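Local coordinates for glycosyl hydrolase family 2, TIM barrel domain protein (Faecalibacterium prausnitzii A2-165, PDB 6ED2) that probably hydrolyses beta-glucuronides, as a family 2 beta-glucuronidase of a human gut bacterium, at residues A[203-206]-A[207-211]; A[411-414]-A[415-419]; A[421-424]-A[425-429]; A[452-455]-A[456-460]. One frame throughout, in Å; residues are numbered along the deposited sequence.

Interaction 1: residues A[203-206]-A[207-211]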
loop_
_atom_site.group_PDB
_atom_site.type_symbol
_atom_site.label_atom_id
_atom_site.label_comp_id
_atom_site.label_asym_id
_atom_site.label_seq_id
_atom_site.Cartn_x
_atom_site.Cartn_y
_atom_site.Cartn_z
ATOM N N MET A 203 -29.662 -20.747 -30.618
ATOM C CA MET A 203 -30.523 -21.851 -30.233
ATOM C C MET A 203 -31.283 -22.379 -31.441
ATOM O O MET A 203 -31.675 -21.611 -32.323
ATOM C CB MET A 203 -31.513 -21.405 -29.149
ATOM C CG MET A 203 -30.851 -20.945 -27.848
ATOM S SD MET A 203 -32.040 -20.318 -26.626
ATOM C CE MET A 203 -32.544 -18.813 -27.412
ATOM N N ALA A 204 -31.496 -23.690 -31.474
ATOM C CA ALA A 204 -32.472 -24.302 -32.365
ATOM C C ALA A 204 -33.564 -24.884 -31.479
ATOM O O ALA A 204 -33.284 -25.730 -30.623
ATOM C CB ALA A 204 -31.837 -25.377 -33.251
ATOM N N LEU A 205 -34.792 -24.385 -31.639
ATOM C CA LEU A 205 -35.901 -24.750 -30.761
ATOM C C LEU A 205 -37.078 -25.254 -31.585
ATOM O O LEU A 205 -37.332 -24.739 -32.682
ATOM C CB LEU A 205 -36.345 -23.546 -29.920
ATOM C CG LEU A 205 -35.250 -22.801 -29.156
ATOM C CD1 LEU A 205 -35.789 -21.516 -28.587
ATOM C CD2 LEU A 205 -34.685 -23.684 -28.058
ATOM N N PRO A 206 -37.816 -26.243 -31.093
ATOM C CA PRO A 206 -39.038 -26.660 -31.796
ATOM C C PRO A 206 -40.016 -25.493 -31.892
ATOM O O PRO A 206 -40.090 -24.634 -31.009
ATOM C CB PRO A 206 -39.599 -27.793 -30.918
ATOM C CG PRO A 206 -38.496 -28.169 -29.980
ATOM C CD PRO A 206 -37.669 -26.916 -29.793
ATOM N N LYS A 207 -40.756 -25.452 -32.999
ATOM C CA LYS A 207 -41.702 -24.363 -33.190
ATOM C C LYS A 207 -42.819 -24.388 -32.149
ATOM O O LYS A 207 -43.313 -23.331 -31.753
ATOM C CB LYS A 207 -42.236 -24.411 -34.620
ATOM C CG LYS A 207 -41.283 -23.647 -35.543
ATOM C CD LYS A 207 -41.288 -24.125 -36.964
ATOM C CE LYS A 207 -40.527 -23.145 -37.819
ATOM N NZ LYS A 207 -40.720 -23.462 -39.247
ATOM N N GLU A 208 -43.198 -25.564 -31.666
ATOM C CA GLU A 208 -44.074 -25.682 -30.517
ATOM C C GLU A 208 -43.228 -26.051 -29.303
ATOM O O GLU A 208 -42.615 -27.121 -29.274
ATOM C CB GLU A 208 -45.154 -26.736 -30.751
ATOM C CG GLU A 208 -46.124 -26.809 -29.584
ATOM C CD GLU A 208 -47.234 -27.834 -29.765
ATOM O OE1 GLU A 208 -47.379 -28.371 -30.884
ATOM O OE2 GLU A 208 -47.978 -28.082 -28.783
ATOM N N ARG A 209 -43.214 -25.190 -28.289
ATOM C CA ARG A 209 -42.263 -25.406 -27.209
ATOM C C ARG A 209 -42.763 -24.798 -25.909
ATOM O O ARG A 209 -43.632 -23.926 -25.897
ATOM C CB ARG A 209 -40.905 -24.801 -27.557
ATOM C CG ARG A 209 -40.986 -23.308 -27.884
ATOM C CD ARG A 209 -39.594 -22.764 -28.047
ATOM N NE ARG A 209 -39.544 -21.388 -28.524
ATOM C CZ ARG A 209 -39.688 -21.023 -29.791
ATOM N NH1 ARG A 209 -39.948 -21.932 -30.730
ATOM N NH2 ARG A 209 -39.596 -19.743 -30.115
ATOM N N VAL A 210 -42.193 -25.296 -24.808
ATOM C CA VAL A 210 -42.342 -24.666 -23.509
ATOM C C VAL A 210 -41.783 -23.250 -23.539
ATOM O O VAL A 210 -40.643 -23.028 -23.960
ATOM C CB VAL A 210 -41.632 -25.509 -22.451
ATOM C CG1 VAL A 210 -41.846 -24.896 -21.066
ATOM C CG2 VAL A 210 -42.110 -26.941 -22.534
ATOM N N LEU A 211 -42.585 -22.281 -23.073
ATOM C CA LEU A 211 -42.138 -20.904 -22.891
ATOM C C LEU A 211 -41.907 -20.525 -21.438
ATOM O O LEU A 211 -41.143 -19.595 -21.163
ATOM C CB LEU A 211 -43.155 -19.922 -23.477
ATOM C CG LEU A 211 -43.629 -20.174 -24.911
ATOM C CD1 LEU A 211 -44.806 -19.277 -25.212
ATOM C CD2 LEU A 211 -42.525 -19.933 -25.917
#
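Arg209 swings its side chain back across Leu205 at about a right angle, and its guanidinium ends at the backbone carbonyl of Pro206. Leu205 CD1 lies over one face of that flat group, 3.8 Å from Arg209 NE, while Leu205 CB rests 3.8 Å from Arg209 CD. Within its own plane the guanidinium offers NH1 to Pro206 O, a bond of 2.7 Å with an N-H...O angle of 148°; seen from the acceptor, the donor is tilted out of the carbonyl plane. Arg209 can reach back because CG sits between the backbone N and the carbonyl carbon (chi1 57°), after which the chain runs extended to NE. Proline suits the turn, since its ring restricts phi (-60°) where the chain turns from one strand toward the next. Glu208, turned the other way, bonds His236. The turn joins strand 200-205, which pairs with strand 109-114, to strand 210-219, an outer strand of a separate three-stranded antiparallel sheet. Arg209 NH1 is thus shared between Pro206 O and the carboxylate of Asp109, on strand 109-114, while Leu205 covers part of one guanidinium face; the aspartate probably balances the charge of this buried group.

Interaction 2: residues A[411-414]-A[415-419]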
loop_
_atom_site.group_PDB
_atom_site.type_symbol
_atom_site.label_atom_id
_atom_site.label_comp_id
_atom_site.label_asym_id
_atom_site.label_seq_id
_atom_site.Cartn_x
_atom_site.Cartn_y
_atom_site.Cartn_z
ATOM N N ALA A 411 -43.749 7.406 -17.889
ATOM C CA ALA A 411 -42.825 6.653 -18.728
ATOM C C ALA A 411 -41.859 5.833 -17.878
ATOM O O ALA A 411 -41.616 4.656 -18.165
ATOM C CB ALA A 411 -42.054 7.604 -19.650
ATOM N N LEU A 412 -41.326 6.430 -16.808
ATOM C CA LEU A 412 -40.462 5.686 -15.899
ATOM C C LEU A 412 -41.185 4.472 -15.330
ATOM O O LEU A 412 -40.647 3.356 -15.330
ATOM C CB LEU A 412 -39.969 6.600 -14.780
ATOM C CG LEU A 412 -39.064 5.929 -13.748
ATOM C CD1 LEU A 412 -37.752 5.472 -14.403
ATOM C CD2 LEU A 412 -38.790 6.906 -12.612
ATOM N N LEU A 413 -42.417 4.667 -14.855
ATOM C CA LEU A 413 -43.156 3.558 -14.262
ATOM C C LEU A 413 -43.351 2.424 -15.264
ATOM O O LEU A 413 -43.267 1.244 -14.900
ATOM C CB LEU A 413 -44.499 4.058 -13.741
ATOM C CG LEU A 413 -45.410 3.032 -13.076
ATOM C CD1 LEU A 413 -44.774 2.461 -11.804
ATOM C CD2 LEU A 413 -46.750 3.690 -12.769
ATOM N N LYS A 414 -43.599 2.766 -16.533
ATOM C CA LYS A 414 -43.753 1.745 -17.568
ATOM C C LYS A 414 -42.505 0.868 -17.674
ATOM O O LYS A 414 -42.599 -0.366 -17.695
ATOM C CB LYS A 414 -44.070 2.410 -18.910
ATOM C CG LYS A 414 -44.508 1.447 -20.015
ATOM C CD LYS A 414 -45.073 2.203 -21.226
ATOM C CE LYS A 414 -45.471 1.261 -22.366
ATOM N NZ LYS A 414 -44.275 0.763 -23.110
ATOM N N ASN A 415 -41.321 1.492 -17.734
ATOM C CA ASN A 415 -40.072 0.730 -17.778
ATOM C C ASN A 415 -39.846 -0.038 -16.483
ATOM O O ASN A 415 -39.336 -1.165 -16.505
ATOM C CB ASN A 415 -38.898 1.669 -18.072
ATOM C CG ASN A 415 -38.950 2.226 -19.489
ATOM O OD1 ASN A 415 -39.554 1.625 -20.372
ATOM N ND2 ASN A 415 -38.339 3.387 -19.705
ATOM N N HIS A 416 -40.237 0.544 -15.348
ATOM C CA HIS A 416 -40.083 -0.144 -14.071
ATOM C C HIS A 416 -40.956 -1.394 -14.013
ATOM O O HIS A 416 -40.510 -2.459 -13.569
ATOM C CB HIS A 416 -40.415 0.834 -12.942
ATOM C CG HIS A 416 -39.941 0.409 -11.591
ATOM N ND1 HIS A 416 -39.761 1.307 -10.557
ATOM C CD2 HIS A 416 -39.642 -0.812 -11.083
ATOM C CE1 HIS A 416 -39.375 0.656 -9.472
ATOM N NE2 HIS A 416 -39.290 -0.631 -9.764
ATOM N N LYS A 417 -42.195 -1.291 -14.496
ATOM C CA LYS A 417 -43.079 -2.451 -14.524
ATOM C C LYS A 417 -42.519 -3.556 -15.415
ATOM O O LYS A 417 -42.583 -4.739 -15.064
ATOM C CB LYS A 417 -44.466 -2.030 -15.005
ATOM C CG LYS A 417 -45.309 -1.356 -13.944
ATOM C CD LYS A 417 -46.561 -0.741 -14.563
ATOM C CE LYS A 417 -47.631 -0.493 -13.501
ATOM N NZ LYS A 417 -48.831 0.227 -14.040
ATOM N N ALA A 418 -41.976 -3.186 -16.576
ATOM C CA ALA A 418 -41.405 -4.170 -17.497
ATOM C C ALA A 418 -40.213 -4.889 -16.874
ATOM O O ALA A 418 -40.129 -6.122 -16.903
ATOM C CB ALA A 418 -40.985 -3.475 -18.792
ATOM N N ALA A 419 -39.277 -4.121 -16.306
ATOM C CA ALA A 419 -38.137 -4.712 -15.617
ATOM C C ALA A 419 -38.587 -5.642 -14.501
ATOM O O ALA A 419 -38.068 -6.760 -14.361
ATOM C CB ALA A 419 -37.235 -3.600 -15.072
HETATM O O HOH W 1 -41.236 1.591 -22.362
#
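From Ala411 to Ala418 the backbone is regular alpha-helix, each carbonyl of 411-414 accepting the N-H four residues on, as in the bond of 2.8 Å from His416 N to Leu412 O. Three strips of side chains run along this part of helix 409-427. On the more open side Lys414 and Asn415 are joined through one water molecule, which donates to Asn415 OD1 at 2.6 Å and accepts from Lys414 NZ at 3.2 Å. The lysine chain is extended until its last torsion, and the bend there (chi4 -76°) turns NZ toward the water. Asparagine suits its place because its amide has two unlike ends: while OD1 takes the water, ND2 gives a hydrogen bond to the carbonyl of Thr167. On the second strip Leu413 and Lys417, one turn apart, cross obliquely, with Lys417 CE 4.2 Å from Leu413 CG. The lysine's methylenes start over the backbone, CG lying 3.4 Å from Leu413 O, so its aliphatic part can graze the leucine while the amine continues away from the helix axis. Both residues also border helix 449-463. Leu412 and His416 are the buried pair: Leu412 packs on Tyr452, and the ring of His416 bonds Tyr452 through ND1 and, weakly, the carbonyl of Leu438 through NE2. The ND1 bond, with the weak one at NE2, probably limits rotation of the imidazole. The helix is therefore amphipathic, meeting its surroundings by water and amide on one strip, and by leucine and a hydrogen-bonded histidine on another.

Interaction 3: residues A[421-424]-A[425-429]; sequences TDMI and DRDKN
Thr421 lays its methyl CG2 beside the carboxylate of Asp425, 3.7 Å from OD2, the two side chains pointing the same way from successive turns of helix 409-427. Asp425 N donates to Thr421 O at 2.9 Å, and Thr421 OG1 turns back to the carbonyl of Lys417, a common way for a helical threonine to satisfy its hydroxyl. Asp425 is gripped from two directions. Lys428 NZ meets OD1 at 2.9 Å in a salt bridge, coming from above the carboxylate plane, and Arg26 pairs with OD2 and also with Asp422. Lys428 arrives by an unusual start, CG between the backbone N and the carbonyl carbon (chi1 63°), which lays CG and CD along Ile424 O, each 3.5 Å from it, before the extended chain reaches Asp425 OD1; Asp212 is a further partner of that amine. Around the helix, Arg426 bends at chi3 (68°) to bring its guanidinium against the next residue, with NE bonding Asp427 OD1 at 2.7 Å on the syn side, though out of the carboxylate plane. An alanine in place of Asp427 would probably leave the charge of Arg426 without this carboxylate and its guanidinium freer to turn, with the carbonyl of Tyr359 still near NH2. This last part of helix 409-427 is packed on several sides: Thr421 and Ile424 touch helix 449-463, Met423 and Ile424 lie on Trp436 of barrel strand 433-440, and Arg426 and Asp427 reach Tyr364 of helix 361-370.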
loop_
_atom_site.group_PDB
_atom_site.type_symbol
_atom_site.label_atom_id
_atom_site.label_comp_id
_atom_site.label_asym_id
_atom_site.label_seq_id
_atom_site.Cartn_x
_atom_site.Cartn_y
_atom_site.Cartn_z
ATOM N N THR A 421 -41.459 -7.199 -14.226
ATOM C CA THR A 421 -42.106 -8.368 -14.800
ATOM C C THR A 421 -41.067 -9.364 -15.287
ATOM O O THR A 421 -41.152 -10.565 -15.006
ATOM C CB THR A 421 -43.031 -7.925 -15.945
ATOM O OG1 THR A 421 -44.045 -7.048 -15.427
ATOM C CG2 THR A 421 -43.685 -9.125 -16.618
ATOM N N ASP A 422 -40.067 -8.870 -16.021
ATOM C CA ASP A 422 -39.024 -9.735 -16.555
ATOM C C ASP A 422 -38.194 -10.343 -15.433
ATOM O O ASP A 422 -37.878 -11.538 -15.465
ATOM C CB ASP A 422 -38.163 -8.935 -17.538
ATOM C CG ASP A 422 -38.875 -8.722 -18.871
ATOM O OD1 ASP A 422 -39.860 -9.436 -19.096
ATOM O OD2 ASP A 422 -38.486 -7.848 -19.678
ATOM N N MET A 423 -37.873 -9.560 -14.402
ATOM C CA MET A 423 -37.082 -10.119 -13.315
ATOM C C MET A 423 -37.828 -11.252 -12.621
ATOM O O MET A 423 -37.256 -12.322 -12.357
ATOM C CB MET A 423 -36.699 -9.041 -12.300
ATOM C CG MET A 423 -36.041 -9.676 -11.069
ATOM S SD MET A 423 -35.554 -8.527 -9.769
ATOM C CE MET A 423 -37.179 -8.064 -9.128
ATOM N N ILE A 424 -39.112 -11.045 -12.314
ATOM C CA ILE A 424 -39.836 -12.086 -11.591
ATOM C C ILE A 424 -40.075 -13.301 -12.484
ATOM O O ILE A 424 -39.952 -14.447 -12.037
ATOM C CB ILE A 424 -41.143 -11.522 -11.006
ATOM C CG1 ILE A 424 -40.802 -10.551 -9.865
ATOM C CG2 ILE A 424 -42.061 -12.667 -10.531
ATOM C CD1 ILE A 424 -42.015 -10.081 -9.087
ATOM N N ASP A 425 -40.403 -13.081 -13.761
ATOM C CA ASP A 425 -40.536 -14.215 -14.677
ATOM C C ASP A 425 -39.226 -14.999 -14.814
ATOM O O ASP A 425 -39.236 -16.235 -14.834
ATOM C CB ASP A 425 -41.029 -13.730 -16.045
ATOM C CG ASP A 425 -42.546 -13.539 -16.071
ATOM O OD1 ASP A 425 -43.251 -14.205 -15.259
ATOM O OD2 ASP A 425 -43.023 -12.709 -16.882
ATOM N N ARG A 426 -38.086 -14.303 -14.898
ATOM C CA ARG A 426 -36.807 -14.999 -15.065
ATOM C C ARG A 426 -36.423 -15.784 -13.814
ATOM O O ARG A 426 -35.897 -16.897 -13.914
ATOM C CB ARG A 426 -35.700 -14.004 -15.417
ATOM C CG ARG A 426 -34.396 -14.661 -15.924
ATOM C CD ARG A 426 -33.266 -13.635 -15.971
ATOM N NE ARG A 426 -32.907 -13.231 -14.611
ATOM C CZ ARG A 426 -31.812 -12.541 -14.288
ATOM N NH1 ARG A 426 -30.942 -12.178 -15.227
ATOM N NH2 ARG A 426 -31.582 -12.230 -13.012
ATOM N N ASP A 427 -36.703 -15.240 -12.625
ATOM C CA ASP A 427 -36.069 -15.727 -11.411
ATOM C C ASP A 427 -37.002 -16.485 -10.482
ATOM O O ASP A 427 -36.536 -17.007 -9.467
ATOM C CB ASP A 427 -35.419 -14.550 -10.662
ATOM C CG ASP A 427 -34.280 -13.931 -11.463
ATOM O OD1 ASP A 427 -33.873 -14.554 -12.472
ATOM O OD2 ASP A 427 -33.803 -12.822 -11.123
ATOM N N LYS A 428 -38.285 -16.614 -10.820
ATOM C CA LYS A 428 -39.249 -17.088 -9.827
ATOM C C LYS A 428 -39.030 -18.538 -9.421
ATOM O O LYS A 428 -39.475 -18.929 -8.337
ATOM C CB LYS A 428 -40.677 -16.914 -10.346
ATOM C CG LYS A 428 -40.987 -17.745 -11.600
ATOM C CD LYS A 428 -42.140 -17.154 -12.409
ATOM C CE LYS A 428 -42.272 -17.834 -13.782
ATOM N NZ LYS A 428 -43.183 -17.085 -14.693
ATOM N N ASN A 429 -38.335 -19.351 -10.224
ATOM C CA ASN A 429 -38.200 -20.762 -9.864
ATOM C C ASN A 429 -36.889 -21.092 -9.159
ATOM O O ASN A 429 -36.630 -22.268 -8.881
ATOM C CB ASN A 429 -38.370 -21.650 -11.098
ATOM C CG ASN A 429 -39.784 -21.607 -11.642
ATOM O OD1 ASN A 429 -40.742 -21.853 -10.909
ATOM N ND2 ASN A 429 -39.927 -21.237 -12.914
#

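Interaction 4: residues A[452-455]-A[456-460]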
loop_
_atom_site.group_PDB
_atom_site.type_symbol
_atom_site.label_atom_id
_atom_site.label_comp_id
_atom_site.label_asym_id
_atom_site.label_seq_id
_atom_site.Cartn_x
_atom_site.Cartn_y
_atom_site.Cartn_z
ATOM N N TYR A 452 -46.935 6.059 -7.233
ATOM C CA TYR A 452 -45.917 5.277 -7.919
ATOM C C TYR A 452 -45.773 3.893 -7.292
ATOM O O TYR A 452 -45.790 2.886 -8.004
ATOM C CB TYR A 452 -44.582 6.034 -7.900
ATOM C CG TYR A 452 -43.561 5.458 -8.833
ATOM C CD1 TYR A 452 -43.488 5.879 -10.156
ATOM C CD2 TYR A 452 -42.676 4.480 -8.406
ATOM C CE1 TYR A 452 -42.555 5.342 -11.030
ATOM C CE2 TYR A 452 -41.730 3.940 -9.276
ATOM C CZ TYR A 452 -41.684 4.374 -10.585
ATOM O OH TYR A 452 -40.772 3.837 -11.448
ATOM N N PHE A 453 -45.675 3.827 -5.957
ATOM C CA PHE A 453 -45.387 2.559 -5.282
ATOM C C PHE A 453 -46.553 1.582 -5.384
ATOM O O PHE A 453 -46.335 0.367 -5.508
ATOM C CB PHE A 453 -45.071 2.792 -3.800
ATOM C CG PHE A 453 -43.661 3.255 -3.520
ATOM C CD1 PHE A 453 -42.986 2.798 -2.397
ATOM C CD2 PHE A 453 -43.025 4.155 -4.356
ATOM C CE1 PHE A 453 -41.700 3.238 -2.116
ATOM C CE2 PHE A 453 -41.744 4.604 -4.084
ATOM C CZ PHE A 453 -41.078 4.147 -2.972
ATOM N N LYS A 454 -47.795 2.082 -5.268
ATOM C CA LYS A 454 -48.942 1.183 -5.120
ATOM C C LYS A 454 -49.049 0.204 -6.281
ATOM O O LYS A 454 -49.074 -1.012 -6.031
ATOM C CB LYS A 454 -50.238 1.992 -4.949
ATOM C CG LYS A 454 -51.506 1.134 -4.785
ATOM C CD LYS A 454 -52.717 2.040 -4.485
ATOM C CE LYS A 454 -54.020 1.257 -4.344
ATOM N NZ LYS A 454 -54.827 1.520 -5.573
ATOM N N PRO A 455 -49.076 0.634 -7.545
ATOM C CA PRO A 455 -49.138 -0.361 -8.628
ATOM C C PRO A 455 -47.904 -1.247 -8.707
ATOM O O PRO A 455 -48.029 -2.405 -9.114
ATOM C CB PRO A 455 -49.302 0.499 -9.888
ATOM C CG PRO A 455 -48.688 1.813 -9.519
ATOM C CD PRO A 455 -49.035 2.014 -8.078
ATOM N N LEU A 456 -46.724 -0.763 -8.295
ATOM C CA LEU A 456 -45.526 -1.602 -8.366
ATOM C C LEU A 456 -45.604 -2.757 -7.391
ATOM O O LEU A 456 -45.313 -3.906 -7.742
ATOM C CB LEU A 456 -44.279 -0.785 -8.077
ATOM C CG LEU A 456 -43.630 -0.180 -9.305
ATOM C CD1 LEU A 456 -42.520 0.707 -8.819
ATOM C CD2 LEU A 456 -43.112 -1.245 -10.254
ATOM N N PHE A 457 -45.970 -2.468 -6.144
ATOM C CA PHE A 457 -46.067 -3.535 -5.160
ATOM C C PHE A 457 -47.221 -4.470 -5.478
ATOM O O PHE A 457 -47.157 -5.656 -5.152
ATOM C CB PHE A 457 -46.196 -2.934 -3.759
ATOM C CG PHE A 457 -44.885 -2.454 -3.201
ATOM C CD1 PHE A 457 -44.167 -3.241 -2.314
ATOM C CD2 PHE A 457 -44.360 -1.234 -3.597
ATOM C CE1 PHE A 457 -42.952 -2.812 -1.806
ATOM C CE2 PHE A 457 -43.145 -0.798 -3.115
ATOM C CZ PHE A 457 -42.433 -1.600 -2.207
ATOM N N GLU A 458 -48.277 -3.965 -6.119
ATOM C CA GLU A 458 -49.361 -4.855 -6.527
ATOM C C GLU A 458 -48.897 -5.799 -7.633
ATOM O O GLU A 458 -49.162 -7.008 -7.586
ATOM C CB GLU A 458 -50.579 -4.033 -6.971
ATOM C CG GLU A 458 -51.623 -3.814 -5.856
ATOM C CD GLU A 458 -52.502 -2.537 -6.026
ATOM O OE1 GLU A 458 -53.067 -2.076 -5.000
ATOM O OE2 GLU A 458 -52.647 -1.997 -7.159
ATOM N N LEU A 459 -48.189 -5.260 -8.630
ATOM C CA LEU A 459 -47.627 -6.094 -9.693
ATOM C C LEU A 459 -46.729 -7.196 -9.130
ATOM O O LEU A 459 -46.831 -8.361 -9.533
ATOM C CB LEU A 459 -46.862 -5.215 -10.678
ATOM C CG LEU A 459 -46.348 -5.896 -11.948
ATOM C CD1 LEU A 459 -47.503 -6.558 -12.731
ATOM C CD2 LEU A 459 -45.579 -4.887 -12.807
ATOM N N ALA A 460 -45.856 -6.852 -8.175
ATOM C CA ALA A 460 -44.950 -7.856 -7.616
ATOM C C ALA A 460 -45.707 -8.958 -6.904
ATOM O O ALA A 460 -45.282 -10.120 -6.922
ATOM C CB ALA A 460 -43.951 -7.209 -6.649
#
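Leu456 pushes CD1 obliquely against the ring of Tyr452, 3.4 Å from CE2, on the closely packed side of the helix. Phe453 and Phe457 point the same way on a neighbouring face. Their planes are near parallel, at 23°, but slid so far apart that the rings barely overlap, with centroids separated by 5.9 Å; contact is made by Phe453 CD1 and Phe457 CE2, 3.7 Å apart. In both, CG lies anti to the carbonyl carbon (chi1 -80° and -79°), which sends the rings out side by side. Such large apolar groups suit the inward side of helix 449-463, which links parallel strands 433-440 and 470-474 in a beta-alpha-beta unit of the TIM barrel: Phe457 packs on Leu438 and Tyr472. Pro455 belongs to the outer side, where an imino acid lacking an N-H leaves the turn before it without that bond and the helix kinks. There Lys454 and Glu458 cross more loosely, Lys454 NZ and Glu458 OE1 being 4.0 Å apart, attracted yet beyond a salt bridge. With an alanine in place of Glu458, the lysine would probably lose this nearby countercharge and its chain would be freer to swing. Glu458 OE1 also rests 3.5 Å from Lys454 CE, methylene against carboxylate on the more open side of the helix.

Following the chain, interaction 1 comes first, at the turn from strand 200-205 into strand 210-219, which belong to two separate antiparallel sheets. Interactions 2 and 3 then occupy successive parts of helix 409-427, adjoining in sequence with centres about 15 Å apart, and interaction 4 lies on helix 449-463 beyond strand 433-440. Each spans only a turn of chain and closes no long loop; all four run in series, none nested or crossed. The two barrel helices meet side by side: interaction 4 is touched by interaction 2, His416 on Leu456, and by interaction 3, Thr421 on Leu459. Interaction 1 stands apart, its nearest atoms about 7 Å from interaction 3.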